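Side-chain contacts in pyridoxamine 5-phosphate-dependent dehydrase (Escherichia coli, PDB 3B8X), which catalyses removal of the C3'-hydroxyl from GDP-4-keto-6-deoxy-D-mannose by a coupled transamination and deoxygenation, a step in making L-colitose for the bacterial O-antigen: residues D14-K19 / L265-R270; E146-I151 / I156-D161; E280-K285 / L292-E297. The protein carries 1 engineered substitution. One frame throughout, in Å; residues are numbered along the deposited sequence.

Interaction 1: residues D14-K19 / L265-R270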
loop_
_atom_site.group_PDB
_atom_site.type_symbol
_atom_site.label_atom_id
_atom_site.label_comp_id
_atom_site.label_asym_id
_atom_site.label_seq_id
_atom_site.Cartn_x
_atom_site.Cartn_y
_atom_site.Cartn_z
ATOM N N ASP B 14 20.650 -6.406 15.304
ATOM C CA ASP B 14 21.706 -7.295 15.759
ATOM C C ASP B 14 21.321 -8.712 15.439
ATOM O O ASP B 14 20.403 -8.967 14.649
ATOM C CB ASP B 14 22.253 -7.089 17.196
ATOM C CG ASP B 14 21.252 -7.347 18.306
ATOM O OD1 ASP B 14 20.165 -7.916 18.064
ATOM O OD2 ASP B 14 21.542 -6.945 19.465
ATOM N N ASP B 15 22.049 -9.639 16.033
ATOM C CA ASP B 15 21.770 -11.030 15.773
ATOM C C ASP B 15 20.288 -11.328 16.006
ATOM O O ASP B 15 19.735 -12.189 15.330
ATOM C CB ASP B 15 22.654 -11.942 16.640
ATOM C CG ASP B 15 22.404 -11.754 18.160
ATOM O OD1 ASP B 15 23.005 -10.836 18.780
ATOM O OD2 ASP B 15 21.615 -12.536 18.748
ATOM N N LEU B 16 19.652 -10.657 16.969
ATOM C CA LEU B 16 18.263 -10.944 17.309
ATOM C C LEU B 16 17.296 -10.714 16.169
ATOM O O LEU B 16 16.347 -11.488 15.989
ATOM C CB LEU B 16 17.790 -10.229 18.576
ATOM C CG LEU B 16 18.568 -10.603 19.848
ATOM C CD1 LEU B 16 17.955 -9.918 21.053
ATOM C CD2 LEU B 16 18.578 -12.114 20.036
ATOM N N GLU B 17 17.525 -9.665 15.390
ATOM C CA GLU B 17 16.631 -9.429 14.268
ATOM C C GLU B 17 16.828 -10.501 13.211
ATOM O O GLU B 17 15.874 -11.004 12.652
ATOM C CB GLU B 17 16.750 -8.022 13.721
ATOM C CG GLU B 17 16.026 -7.017 14.637
ATOM C CD GLU B 17 16.850 -6.649 15.854
ATOM O OE1 GLU B 17 18.035 -6.996 15.888
ATOM O OE2 GLU B 17 16.322 -6.017 16.785
ATOM N N TYR B 18 18.062 -10.920 13.002
ATOM C CA TYR B 18 18.357 -11.973 12.031
ATOM C C TYR B 18 17.814 -13.309 12.467
ATOM O O TYR B 18 17.372 -14.109 11.647
ATOM C CB TYR B 18 19.861 -12.050 11.847
ATOM C CG TYR B 18 20.343 -10.925 10.959
ATOM C CD1 TYR B 18 20.738 -9.683 11.495
ATOM C CD2 TYR B 18 20.323 -11.078 9.563
ATOM C CE1 TYR B 18 21.122 -8.645 10.639
ATOM C CE2 TYR B 18 20.680 -10.053 8.714
ATOM C CZ TYR B 18 21.114 -8.852 9.257
ATOM O OH TYR B 18 21.514 -7.856 8.395
ATOM N N LYS B 19 17.840 -13.536 13.772
ATOM C CA LYS B 19 17.291 -14.760 14.339
ATOM C C LYS B 19 15.771 -14.787 14.143
ATOM O O LYS B 19 15.159 -15.843 13.957
ATOM C CB LYS B 19 17.642 -14.878 15.842
ATOM C CG LYS B 19 18.969 -15.606 16.105
ATOM C CD LYS B 19 19.735 -15.037 17.293
ATOM C CE LYS B 19 21.245 -15.206 17.104
ATOM N NZ LYS B 19 21.849 -16.152 18.089
ATOM N N LEU B 265 11.101 -3.531 19.424
ATOM C CA LEU B 265 10.371 -2.962 20.547
ATOM C C LEU B 265 11.151 -3.192 21.849
ATOM O O LEU B 265 11.127 -2.362 22.748
ATOM C CB LEU B 265 8.944 -3.525 20.663
ATOM C CG LEU B 265 7.956 -3.111 19.545
ATOM C CD1 LEU B 265 6.562 -3.651 19.695
ATOM C CD2 LEU B 265 7.805 -1.607 19.449
ATOM N N LYS B 266 11.854 -4.311 21.961
ATOM C CA LYS B 266 12.581 -4.491 23.194
ATOM C C LYS B 266 13.739 -3.530 23.315
ATOM O O LYS B 266 14.109 -3.126 24.423
ATOM C CB LYS B 266 13.072 -5.910 23.325
ATOM C CG LYS B 266 11.987 -6.909 23.037
ATOM C CD LYS B 266 12.600 -8.274 22.920
ATOM C CE LYS B 266 11.625 -9.348 23.309
ATOM N NZ LYS B 266 12.184 -10.704 23.123
ATOM N N LYS B 267 14.316 -3.137 22.184
ATOM C CA LYS B 267 15.474 -2.258 22.255
ATOM C C LYS B 267 15.089 -0.785 22.337
ATOM O O LYS B 267 15.902 0.060 22.714
ATOM C CB LYS B 267 16.352 -2.458 21.012
ATOM C CG LYS B 267 17.267 -3.708 21.052
ATOM C CD LYS B 267 17.650 -4.150 19.649
ATOM C CE LYS B 267 18.565 -5.381 19.604
ATOM N NZ LYS B 267 17.959 -6.319 18.708
ATOM N N LEU B 268 13.865 -0.476 21.927
ATOM C CA LEU B 268 13.426 0.919 21.870
ATOM C C LEU B 268 13.810 1.862 23.018
ATOM O O LEU B 268 14.255 2.997 22.813
ATOM C CB LEU B 268 11.931 0.984 21.565
ATOM C CG LEU B 268 11.338 2.375 21.457
ATOM C CD1 LEU B 268 11.803 2.976 20.170
ATOM C CD2 LEU B 268 9.838 2.220 21.487
ATOM N N PRO B 269 13.581 1.405 24.245
ATOM C CA PRO B 269 13.834 2.264 25.400
ATOM C C PRO B 269 15.291 2.716 25.406
ATOM O O PRO B 269 15.619 3.875 25.671
ATOM C CB PRO B 269 13.505 1.352 26.606
ATOM C CG PRO B 269 12.480 0.342 26.038
ATOM C CD PRO B 269 13.066 0.074 24.639
ATOM N N ARG B 270 16.175 1.783 25.120
ATOM C CA ARG B 270 17.582 2.103 25.074
ATOM C C ARG B 270 17.842 2.996 23.864
ATOM O O ARG B 270 18.634 3.931 23.884
ATOM C CB ARG B 270 18.361 0.808 24.950
ATOM C CG ARG B 270 19.810 0.962 25.373
ATOM C CD ARG B 270 20.623 -0.325 25.260
ATOM N NE ARG B 270 20.191 -1.260 24.214
ATOM C CZ ARG B 270 20.710 -1.301 22.988
ATOM N NH1 ARG B 270 21.648 -0.413 22.653
ATOM N NH2 ARG B 270 20.288 -2.209 22.098
#

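Interaction 2: residues E146-I151 / I156-D161. With G4M ([(2R,3S,4R,5R)-5-(2-amino-6-oxo-1,6-dihydro-9H-purin-9-yl)-3,4-dihydroxytetrahydrofuran-2-yl]methyl (2R,3S,4S,5S,6R)-3,4-dihydroxy-5-[({3-hydroxy-2-methyl-5-[(phosphonooxy)methyl]pyridin-4-yl}methyl)amino]-6-methyltetrahydro-2H-pyran-2-yl dihydrogen diphosphate), chain O.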
loop_
_atom_site.group_PDB
_atom_site.type_symbol
_atom_site.label_atom_id
_atom_site.label_comp_id
_atom_site.label_asym_id
_atom_site.label_seq_id
_atom_site.Cartn_x
_atom_site.Cartn_y
_atom_site.Cartn_z
ATOM N N GLU B 146 -2.410 22.449 25.189
ATOM C CA GLU B 146 -2.858 23.629 24.472
ATOM C C GLU B 146 -3.833 23.238 23.383
ATOM O O GLU B 146 -4.806 23.958 23.113
ATOM C CB GLU B 146 -1.658 24.349 23.808
ATOM C CG GLU B 146 -0.608 24.860 24.783
ATOM C CD GLU B 146 -1.195 25.715 25.890
ATOM O OE1 GLU B 146 -0.804 26.900 25.983
ATOM O OE2 GLU B 146 -2.025 25.195 26.671
ATOM N N ILE B 147 -3.508 22.144 22.698
ATOM C CA ILE B 147 -4.333 21.704 21.582
ATOM C C ILE B 147 -5.718 21.289 22.037
ATOM O O ILE B 147 -6.732 21.663 21.443
ATOM C CB ILE B 147 -3.677 20.562 20.819
ATOM C CG1 ILE B 147 -2.539 21.142 19.990
ATOM C CG2 ILE B 147 -4.695 19.864 19.934
ATOM C CD1 ILE B 147 -1.840 20.162 19.208
ATOM N N ASN B 148 -5.756 20.508 23.107
ATOM C CA ASN B 148 -7.040 20.077 23.630
ATOM C C ASN B 148 -7.881 21.239 24.168
ATOM O O ASN B 148 -9.110 21.230 24.046
ATOM C CB ASN B 148 -6.826 18.992 24.677
ATOM C CG ASN B 148 -6.701 17.622 24.041
ATOM O OD1 ASN B 148 -7.394 17.333 23.061
ATOM N ND2 ASN B 148 -5.790 16.793 24.550
ATOM N N LYS B 149 -7.220 22.268 24.694
ATOM C CA LYS B 149 -7.917 23.460 25.183
ATOM C C LYS B 149 -8.634 24.113 24.012
ATOM O O LYS B 149 -9.815 24.464 24.092
ATOM C CB LYS B 149 -6.920 24.470 25.741
ATOM C CG LYS B 149 -6.333 24.073 27.072
ATOM C CD LYS B 149 -5.644 25.260 27.733
ATOM C CE LYS B 149 -5.983 25.342 29.222
ATOM N NZ LYS B 149 -5.455 24.182 30.012
ATOM N N ILE B 150 -7.889 24.300 22.928
ATOM C CA ILE B 150 -8.428 24.881 21.706
ATOM C C ILE B 150 -9.689 24.117 21.258
ATOM O O ILE B 150 -10.710 24.737 20.933
ATOM C CB ILE B 150 -7.363 24.915 20.575
ATOM C CG1 ILE B 150 -6.157 25.781 20.969
ATOM C CG2 ILE B 150 -7.960 25.514 19.283
ATOM C CD1 ILE B 150 -5.140 25.979 19.774
ATOM N N ILE B 151 -9.616 22.786 21.205
ATOM C CA ILE B 151 -10.763 21.978 20.776
ATOM C C ILE B 151 -11.942 22.231 21.720
ATOM O O ILE B 151 -13.079 22.408 21.283
ATOM C CB ILE B 151 -10.422 20.481 20.640
ATOM C CG1 ILE B 151 -9.425 20.310 19.490
ATOM C CG2 ILE B 151 -11.685 19.696 20.305
ATOM C CD1 ILE B 151 -8.838 18.910 19.396
ATOM N N ILE B 156 -14.537 17.965 17.266
ATOM C CA ILE B 156 -13.398 18.015 16.336
ATOM C C ILE B 156 -12.517 16.818 16.627
ATOM O O ILE B 156 -12.037 16.652 17.742
ATOM C CB ILE B 156 -12.519 19.257 16.557
ATOM C CG1 ILE B 156 -13.329 20.535 16.298
ATOM C CG2 ILE B 156 -11.301 19.192 15.629
ATOM C CD1 ILE B 156 -12.922 21.705 17.208
ATOM N N ILE B 157 -12.335 15.956 15.644
ATOM C CA ILE B 157 -11.520 14.784 15.891
ATOM C C ILE B 157 -10.038 15.182 15.885
ATOM O O ILE B 157 -9.579 15.968 15.017
ATOM C CB ILE B 157 -11.702 13.756 14.774
ATOM C CG1 ILE B 157 -13.126 13.228 14.728
ATOM C CG2 ILE B 157 -10.693 12.626 14.948
ATOM C CD1 ILE B 157 -13.634 13.006 13.308
ATOM N N LEU B 158 -9.286 14.553 16.784
ATOM C CA LEU B 158 -7.845 14.763 16.840
ATOM C C LEU B 158 -7.159 13.493 16.343
ATOM O O LEU B 158 -7.435 12.366 16.859
ATOM C CB LEU B 158 -7.410 15.010 18.292
ATOM C CG LEU B 158 -5.918 15.110 18.563
ATOM C CD1 LEU B 158 -5.315 16.335 17.876
ATOM C CD2 LEU B 158 -5.627 15.091 20.026
ATOM N N LEU B 159 -6.256 13.690 15.368
ATOM C CA LEU B 159 -5.477 12.561 14.830
ATOM C C LEU B 159 -4.030 12.919 15.018
ATOM O O LEU B 159 -3.746 14.087 15.032
ATOM C CB LEU B 159 -5.696 12.473 13.340
ATOM C CG LEU B 159 -7.176 12.134 13.112
ATOM C CD1 LEU B 159 -7.517 12.243 11.641
ATOM C CD2 LEU B 159 -7.509 10.773 13.724
ATOM N N GLU B 160 -3.111 11.960 15.102
ATOM C CA GLU B 160 -1.697 12.326 15.170
ATOM C C GLU B 160 -1.004 11.524 14.101
ATOM O O GLU B 160 -1.292 10.340 13.930
ATOM C CB GLU B 160 -1.056 11.818 16.458
ATOM C CG GLU B 160 -1.254 12.691 17.682
ATOM C CD GLU B 160 -0.712 12.019 18.933
ATOM O OE1 GLU B 160 0.493 12.159 19.237
ATOM O OE2 GLU B 160 -1.472 11.280 19.598
ATOM N N ASP B 161 -0.099 12.159 13.377
ATOM C CA ASP B 161 0.738 11.425 12.450
ATOM C C ASP B 161 2.003 11.368 13.328
ATOM O O ASP B 161 2.614 12.402 13.575
ATOM C CB ASP B 161 0.985 12.207 11.143
ATOM C CG ASP B 161 2.125 11.584 10.292
ATOM O OD1 ASP B 161 2.907 10.830 10.909
ATOM O OD2 ASP B 161 2.227 11.835 9.043
HETATM O OP3 G4M O . 8.194 6.236 5.176
HETATM P PL G4M O . 6.783 5.757 5.716
HETATM O OP1 G4M O . 5.731 5.427 4.524
HETATM O OP2 G4M O . 6.989 4.442 6.617
HETATM O OP4 G4M O . 6.199 6.888 6.732
HETATM C C5B G4M O . 5.721 7.953 5.962
HETATM C C5L G4M O . 5.721 9.155 6.827
HETATM C C6L G4M O . 4.515 9.634 7.320
HETATM N N1L G4M O . 4.495 10.733 8.037
HETATM C C2L G4M O . 5.574 11.427 8.331
HETATM C C2A G4M O . 5.463 12.714 9.115
HETATM C C3L G4M O . 6.837 11.011 7.923
HETATM O O3L G4M O . 7.896 11.803 8.198
HETATM C C4L G4M O . 6.919 9.801 7.162
HETATM C C4A G4M O . 8.142 9.309 6.684
HETATM N N4A G4M O . 9.224 10.006 6.860
HETATM C C4G G4M O . 10.470 9.449 6.470
HETATM C C5G G4M O . 11.432 10.514 5.997
HETATM C C6G G4M O . 11.516 11.654 7.012
HETATM O O5G G4M O . 12.673 9.815 6.024
HETATM C C3G G4M O . 10.311 8.448 5.314
HETATM O O3G G4M O . 10.444 7.140 5.858
HETATM C C2G G4M O . 11.453 8.661 4.278
HETATM O O2G G4M O . 11.581 7.546 3.390
HETATM C C1G G4M O . 12.777 8.862 4.976
HETATM O O1G G4M O . 13.617 9.506 4.027
HETATM P P2 G4M O . 15.157 9.114 3.965
HETATM O O3P G4M O . 15.787 9.113 5.454
HETATM O O4P G4M O . 15.927 10.299 3.169
HETATM O OPP G4M O . 15.131 7.666 3.255
HETATM P P G4M O . 16.585 7.150 2.803
HETATM O O1P G4M O . 17.509 8.094 1.870
HETATM O O2P G4M O . 16.160 5.851 1.987
HETATM O "O5'" G4M O . 17.325 6.514 4.046
HETATM C "C5'" G4M O . 18.120 7.472 4.713
HETATM C "C4'" G4M O . 19.507 6.870 4.878
HETATM O "O4'" G4M O . 19.387 5.468 5.260
HETATM C "C3'" G4M O . 20.257 6.889 3.526
HETATM O "O3'" G4M O . 21.634 7.042 3.833
HETATM C "C2'" G4M O . 19.948 5.498 2.930
HETATM O "O2'" G4M O . 21.044 5.104 2.096
HETATM C "C1'" G4M O . 19.955 4.661 4.202
HETATM N N9 G4M O . 19.188 3.422 4.037
HETATM C C8 G4M O . 17.847 3.338 3.839
HETATM N N7 G4M O . 17.523 2.061 3.783
HETATM C C4 G4M O . 19.708 2.155 4.127
HETATM C C5 G4M O . 18.624 1.260 3.962
HETATM C C6 G4M O . 18.873 -0.158 4.026
HETATM O O6 G4M O . 17.998 -1.001 3.904
HETATM N N3 G4M O . 20.941 1.678 4.317
HETATM C C2 G4M O . 21.155 0.372 4.353
HETATM N N1 G4M O . 20.151 -0.552 4.214
HETATM N N2 G4M O . 22.423 -0.085 4.529
#

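Interaction 3: residues E280-K285 / L292-E297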
loop_
_atom_site.group_PDB
_atom_site.type_symbol
_atom_site.label_atom_id
_atom_site.label_comp_id
_atom_site.label_asym_id
_atom_site.label_seq_id
_atom_site.Cartn_x
_atom_site.Cartn_y
_atom_site.Cartn_z
ATOM N N GLU B 280 21.278 15.876 24.170
ATOM C CA GLU B 280 21.761 16.726 25.233
ATOM C C GLU B 280 23.091 17.354 24.876
ATOM O O GLU B 280 23.298 18.553 25.046
ATOM C CB GLU B 280 21.906 15.907 26.503
ATOM C CG GLU B 280 22.738 16.543 27.585
ATOM C CD GLU B 280 22.920 15.562 28.716
ATOM O OE1 GLU B 280 23.779 14.657 28.611
ATOM O OE2 GLU B 280 22.136 15.654 29.678
ATOM N N TYR B 281 23.992 16.541 24.351
ATOM C CA TYR B 281 25.301 17.023 23.941
ATOM C C TYR B 281 25.180 18.020 22.773
ATOM O O TYR B 281 25.769 19.110 22.748
ATOM C CB TYR B 281 26.121 15.801 23.530
ATOM C CG TYR B 281 27.564 16.131 23.322
ATOM C CD1 TYR B 281 28.333 16.537 24.402
ATOM C CD2 TYR B 281 28.144 16.124 22.046
ATOM C CE1 TYR B 281 29.658 16.860 24.250
ATOM C CE2 TYR B 281 29.454 16.470 21.881
ATOM C CZ TYR B 281 30.218 16.833 22.999
ATOM O OH TYR B 281 31.559 17.156 22.863
ATOM N N PHE B 282 24.359 17.638 21.807
ATOM C CA PHE B 282 24.096 18.504 20.647
ATOM C C PHE B 282 23.649 19.918 21.097
ATOM O O PHE B 282 24.211 20.942 20.663
ATOM C CB PHE B 282 22.975 17.863 19.798
ATOM C CG PHE B 282 22.470 18.748 18.679
ATOM C CD1 PHE B 282 23.277 19.014 17.573
ATOM C CD2 PHE B 282 21.213 19.339 18.763
ATOM C CE1 PHE B 282 22.826 19.868 16.534
ATOM C CE2 PHE B 282 20.744 20.197 17.761
ATOM C CZ PHE B 282 21.557 20.480 16.650
ATOM N N LEU B 283 22.642 19.960 21.977
ATOM C CA LEU B 283 22.112 21.223 22.460
ATOM C C LEU B 283 23.199 21.991 23.206
ATOM O O LEU B 283 23.341 23.211 23.060
ATOM C CB LEU B 283 20.889 21.012 23.362
ATOM C CG LEU B 283 19.638 20.525 22.600
ATOM C CD1 LEU B 283 18.436 20.205 23.509
ATOM C CD2 LEU B 283 19.230 21.435 21.391
ATOM N N ASP B 284 23.975 21.277 24.005
ATOM C CA ASP B 284 25.009 21.950 24.766
ATOM C C ASP B 284 26.034 22.494 23.777
ATOM O O ASP B 284 26.572 23.594 23.918
ATOM C CB ASP B 284 25.660 20.977 25.736
ATOM C CG ASP B 284 27.021 21.438 26.188
ATOM O OD1 ASP B 284 27.123 22.589 26.673
ATOM O OD2 ASP B 284 27.991 20.662 26.051
ATOM N N LYS B 285 26.276 21.747 22.718
ATOM C CA LYS B 285 27.238 22.231 21.746
ATOM C C LYS B 285 26.823 23.357 20.781
ATOM O O LYS B 285 27.680 24.076 20.235
ATOM C CB LYS B 285 27.763 21.041 20.948
ATOM C CG LYS B 285 28.674 20.191 21.752
ATOM C CD LYS B 285 29.998 20.251 21.049
ATOM C CE LYS B 285 31.103 20.674 21.968
ATOM N NZ LYS B 285 32.354 20.569 21.176
ATOM N N LEU B 292 22.899 29.728 13.779
ATOM C CA LEU B 292 21.926 28.665 13.603
ATOM C C LEU B 292 21.054 28.451 14.820
ATOM O O LEU B 292 21.595 28.365 15.927
ATOM C CB LEU B 292 22.621 27.351 13.280
ATOM C CG LEU B 292 23.564 27.264 12.081
ATOM C CD1 LEU B 292 24.314 25.902 12.159
ATOM C CD2 LEU B 292 22.766 27.291 10.869
ATOM N N ASP B 293 19.731 28.345 14.591
ATOM C CA ASP B 293 18.810 28.019 15.689
ATOM C C ASP B 293 18.521 26.533 15.685
ATOM O O ASP B 293 18.507 25.893 14.635
ATOM C CB ASP B 293 17.476 28.766 15.528
ATOM C CG ASP B 293 17.570 30.204 15.980
ATOM O OD1 ASP B 293 18.052 30.391 17.120
ATOM O OD2 ASP B 293 17.244 31.128 15.185
ATOM N N VAL B 294 18.303 25.966 16.864
ATOM C CA VAL B 294 17.965 24.545 16.936
ATOM C C VAL B 294 16.484 24.340 17.326
ATOM O O VAL B 294 15.724 25.302 17.521
ATOM C CB VAL B 294 18.892 23.820 17.925
ATOM C CG1 VAL B 294 20.380 23.939 17.457
ATOM C CG2 VAL B 294 18.738 24.393 19.327
ATOM N N GLN B 295 16.036 23.095 17.418
ATOM C CA GLN B 295 14.638 22.863 17.754
ATOM C C GLN B 295 14.391 23.042 19.268
ATOM O O GLN B 295 15.177 22.577 20.100
ATOM C CB GLN B 295 14.177 21.455 17.284
ATOM C CG GLN B 295 12.675 21.072 17.466
ATOM C CD GLN B 295 12.339 19.753 16.759
ATOM O OE1 GLN B 295 13.210 18.894 16.610
ATOM N NE2 GLN B 295 11.097 19.607 16.290
ATOM N N GLN B 296 13.313 23.758 19.580
ATOM C CA GLN B 296 12.876 23.918 20.952
ATOM C C GLN B 296 12.027 22.715 21.290
ATOM O O GLN B 296 10.974 22.506 20.661
ATOM C CB GLN B 296 11.979 25.129 21.111
ATOM C CG GLN B 296 11.357 25.188 22.502
ATOM C CD GLN B 296 10.400 26.364 22.632
ATOM O OE1 GLN B 296 9.192 26.185 22.822
ATOM N NE2 GLN B 296 10.924 27.573 22.456
ATOM N N GLU B 297 12.464 21.977 22.305
ATOM C CA GLU B 297 11.782 20.780 22.769
ATOM C C GLU B 297 10.482 21.006 23.542
ATOM O O GLU B 297 10.433 21.831 24.452
ATOM C CB GLU B 297 12.724 20.002 23.700
ATOM C CG GLU B 297 12.125 18.670 24.181
ATOM C CD GLU B 297 13.152 17.825 24.866
ATOM O OE1 GLU B 297 14.079 18.431 25.434
ATOM O OE2 GLU B 297 13.080 16.578 24.814
#

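Interaction 1: residues D14-K19 / L265-R270
K267 meets D14 and E17 through its ammonium group, and nearly all the surface buried on the side of 265-270 belongs to this one lysine. Its chain runs out from the helix almost straight until it bends at the last torsion (chi4 128°), which turns NZ in between the two carboxylates. K267 and E17 approach from opposite directions. NZ lies 2.5 Å from E17 OE2, on the syn side of that oxygen and only 15° out of the carboxylate plane; the bond from NZ to E17 OE1 is weak. The salt bridge from K267 NZ to D14 OD1, at 2.8 Å, has a different geometry, since NZ sits well above the plane of the D14 carboxylate. D14 OD1 also accepts from L16 N, 3.0 Å away, and this donor arrives from the opposite face, so the oxygen is gripped on both sides. E17 folds back through a bend at chi2, which carries OE1 to within 2.7 Å of D14 N in an almost linear bond (178° at the hydrogen). E17 OE2 has a further partner in Q264 NE2. One positive charge between two carboxylates would be expected to offset the repulsion between them. L16 adds a single approach, L16 CB lying 3.9 Å from K267 NZ. D14 occupies the N-cap of helix 15-27, where D14 and E17 form a capping box, E17 OE1 taking the N-H of D14 while D14 OD1 caps through L16 N; K267 ties this box to helix 255-286 through a three-residue salt-bridge network.

Interaction 2: residues E146-I151 / I156-D161
I151, L158 and I156 bury the most surface here; their contacts with one another are apolar, and no hydrogen bond joins 146-151 to 156-161. I151 is shared between the other two through separate branches. Its CG2 packs on I156, with CB and CD1 of I156 both 3.9 Å from that methyl, while its CD1 extends to L158 CB at 4.3 Å. The division follows from the torsions of I151: CG1 lies beside the backbone N (chi1 -66°) and the chain is then extended, so the delta methyl reaches further along the strand than the gamma branch. I151 and I156 also mark a close approach of the two backbones, their CA atoms being 6.5 Å apart. L158 projects from the strand toward the helix and spreads its two methyls: CD1 meets I147 CG2 at 4.1 Å, and CD2 comes up to N148 OD1 at 4.2 Å, the two helix side chains each crossing it at about a right angle. The segment axes pass 10.5 Å apart at their closest, and their directions differ by 156°, so helix and strand run nearly antiparallel. At the far end of the strand, D161 OD2 lies 2.7 Å from the pyridine nitrogen N1L of G4M, and N62 and T93 also bond to this oxygen. The helix and strand belong to the beta-alpha-beta unit of strand 129-135, helix 144-151 and strand 157-161, in which L158 also touches T134 and F144, I156 touches I132, and I147 leans on I118 and L121 of helix 118-124.

Interaction 3: residues E280-K285 / L292-E297
Segment 280-285 of helix 255-286 faces an extended chain that leaves the short strand at L292 and D293, and the backbones come nearest at L283 and V294, whose CA atoms are 7.7 Å apart. V294 carries its side of the contact by directing one methyl at each of two helix residues. CG1 goes to F282, lying 3.7 Å from CZ and 3.8 Å from CE2, so it touches the outer end of the ring from an oblique direction. CG2 goes to L283, with 3.6 Å to its CD2. F282 and V294 approach from opposite directions, whereas L283 reaches its partner at a slant. The ring of F282 is brought out by a first torsion that sets CG opposite the backbone N (chi1 172°); L283 instead has CG beside its own N (chi1 -70°), and its extended second torsion then delivers CD2 to the valine. The same CD2 passes 4.4 Å from the backbone O of Q295, a looser approach. This pairing joins the C-terminal part of the long helix 255-286 to the edge of the small antiparallel sheet 292-293, 305-310, 368-372 and 332-333: D293 bonds to I309 through the backbone, and V294 also touches F308. F282 continues the apolar layer beyond the contact, its ring stacking on F306 and its side chain touching I382 and L385 of helix 379-388. Past V294, Q295 NE2 donates to the backbone O atoms of T113 and L137, whereas E297 OE2 returns to helix 255-286 in a salt bridge with R276 NH1.

The three contacts are well separated, with centres 27 to 33 Å apart and nearest atoms no closer than about 10 Å. Interaction 2 is nested within the chain loop closed by interaction 1, and interaction 3 follows both. Interactions 1 and 3 share helix 255-286: the first joins its middle to the N-terminal helix 15-27, the other its last turns to the small antiparallel sheet. Interaction 2 lies across the chain's centre from interaction 1, with its strand in the large mixed sheet and its helix packed against it. The long helix thus links the N-terminal helix with the smaller sheet, while the strand of the larger sheet brings D161 to the pyridine nitrogen.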